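Local coordinates for ethanolamine kinase Pv091845 (Plasmodium vivax, PDB 2QG7), which probably phosphorylates ethanolamine, the first step in making phosphatidylethanolamine from ethanolamine, at residues 57-62 with 70-75. Residues are numbered along the deposited sequence; the frame is centred on the assembly and turned at random.
Sequences LRILEG and KELLKK
Leu-72 reaches out from its helix and sets its CD1 methyl against two backbone carbonyls, those of Leu-57 and Arg-58, and the side chain of Ile-59. Its CG lies anti to the carbonyl carbon (chi1 -66°), and the branch runs on extended, which carries Leu-72 CD1 to 3.6 Å from Leu-57 O. Arg-58 O is a little further from Leu-72 CD1, at 4.1 Å. Ile-59 comes at the same methyl from further along the loop: its CG1 stands 3.7 Å from Leu-72 CD1, and the two side chains pass at a slant. Leu-57 lies more loosely by the base of Leu-72, its CD2 4.5 Å from Leu-72 CB. Helix 65-75, which begins shortly after this loop, runs back so that its last turns face it, at the N-terminal edge of this choline/ethanolamine kinase; the centre of the contact lies about 32 Å from the centre of the chain. Helix 84-98 touches both parts: Leu-73 rests on Val-94, while Leu-57 packs on Thr-86 and Ile-59 on Tyr-93. The Tyr-93 hydroxyl also hydrogen-bonds Leu-57 O, so the oxygen that Leu-72 approaches with a methyl has a polar partner in that tyrosine.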
# COMPACT_ATOMS: atom_id res chain seq x y z
N LEU D 57 19.79 -33.51 -10.25
CA LEU D 57 19.85 -34.34 -9.03
C LEU D 57 19.74 -35.85 -9.28
O LEU D 57 19.56 -36.64 -8.36
CB LEU D 57 18.77 -33.89 -8.01
CG LEU D 57 18.73 -32.43 -7.54
CD1 LEU D 57 17.54 -32.18 -6.64
CD2 LEU D 57 20.05 -31.99 -6.85
N ARG D 58 19.88 -36.25 -10.54
CA ARG D 58 19.67 -37.64 -10.93
C ARG D 58 20.86 -38.51 -10.52
O ARG D 58 22.02 -38.15 -10.74
CB ARG D 58 19.41 -37.72 -12.44
CG ARG D 58 18.52 -38.87 -12.84
CD ARG D 58 17.67 -38.54 -14.06
NE ARG D 58 16.39 -39.26 -14.00
CZ ARG D 58 15.25 -38.82 -14.53
NH1 ARG D 58 14.15 -39.55 -14.38
NH2 ARG D 58 15.20 -37.66 -15.20
N ILE D 59 20.56 -39.64 -9.89
CA ILE D 59 21.58 -40.63 -9.56
C ILE D 59 21.37 -41.88 -10.45
O ILE D 59 20.33 -42.55 -10.39
CB ILE D 59 21.57 -40.99 -8.05
CG1 ILE D 59 21.95 -39.77 -7.22
CG2 ILE D 59 22.54 -42.15 -7.73
CD1 ILE D 59 21.72 -39.95 -5.75
N LEU D 60 22.38 -42.18 -11.28
CA LEU D 60 22.29 -43.26 -12.27
C LEU D 60 22.66 -44.61 -11.67
O LEU D 60 23.26 -44.68 -10.58
CB LEU D 60 23.12 -42.94 -13.53
CG LEU D 60 22.91 -41.50 -14.04
CD1 LEU D 60 24.03 -41.06 -14.98
CD2 LEU D 60 21.57 -41.33 -14.69
N GLU D 61 22.28 -45.67 -12.39
CA GLU D 61 22.47 -47.05 -11.95
C GLU D 61 23.97 -47.30 -11.79
O GLU D 61 24.79 -46.80 -12.59
CB GLU D 61 21.81 -48.02 -12.96
CG GLU D 61 21.63 -49.50 -12.53
CD GLU D 61 22.90 -50.36 -12.78
OE1 GLU D 61 23.75 -49.95 -13.63
OE2 GLU D 61 23.04 -51.43 -12.12
N GLY D 62 24.33 -48.04 -10.74
CA GLY D 62 25.73 -48.38 -10.48
C GLY D 62 26.55 -47.36 -9.68
O GLY D 62 27.53 -47.72 -9.03
N LYS D 70 25.82 -37.01 -1.52
CA LYS D 70 26.78 -36.14 -0.86
C LYS D 70 27.27 -35.02 -1.78
O LYS D 70 27.09 -33.85 -1.43
CB LYS D 70 27.96 -36.96 -0.32
CG LYS D 70 28.95 -36.16 0.54
CD LYS D 70 30.18 -37.00 0.87
CE LYS D 70 29.91 -37.97 2.05
NZ LYS D 70 31.09 -38.86 2.41
N GLU D 71 27.85 -35.35 -2.94
CA GLU D 71 28.35 -34.33 -3.88
C GLU D 71 27.28 -33.51 -4.64
O GLU D 71 27.55 -32.39 -5.10
CB GLU D 71 29.42 -34.88 -4.84
CG GLU D 71 29.04 -36.16 -5.58
CD GLU D 71 30.20 -36.80 -6.34
OE1 GLU D 71 30.60 -37.94 -5.94
OE2 GLU D 71 30.70 -36.19 -7.33
N LEU D 72 26.07 -34.05 -4.75
CA LEU D 72 24.93 -33.30 -5.33
C LEU D 72 24.38 -32.25 -4.38
O LEU D 72 23.92 -31.20 -4.82
CB LEU D 72 23.80 -34.23 -5.82
CG LEU D 72 24.06 -35.20 -7.00
CD1 LEU D 72 22.90 -36.20 -7.20
CD2 LEU D 72 24.43 -34.44 -8.29
N LEU D 73 24.45 -32.53 -3.08
CA LEU D 73 24.04 -31.58 -2.04
C LEU D 73 24.99 -30.41 -1.93
O LEU D 73 24.57 -29.31 -1.59
CB LEU D 73 23.92 -32.26 -0.67
CG LEU D 73 22.67 -33.11 -0.43
CD1 LEU D 73 22.86 -33.98 0.81
CD2 LEU D 73 21.45 -32.27 -0.31
N LYS D 74 26.26 -30.68 -2.21
CA LYS D 74 27.33 -29.67 -2.16
C LYS D 74 27.36 -28.84 -3.43
O LYS D 74 27.74 -27.67 -3.40
CB LYS D 74 28.69 -30.35 -1.97
CG LYS D 74 28.83 -31.17 -0.70
CD LYS D 74 29.21 -30.27 0.51
CE LYS D 74 28.91 -31.10 1.81
NZ LYS D 74 29.25 -30.20 2.98
N LYS D 75 26.96 -29.44 -4.55
CA LYS D 75 26.95 -28.72 -5.82
C LYS D 75 25.75 -27.79 -6.01
O LYS D 75 25.87 -26.77 -6.69
CB LYS D 75 27.11 -29.68 -7.01
CG LYS D 75 27.31 -28.96 -8.39
CD LYS D 75 28.04 -29.85 -9.39
CE LYS D 75 27.09 -30.73 -10.17
NZ LYS D 75 27.81 -31.46 -11.26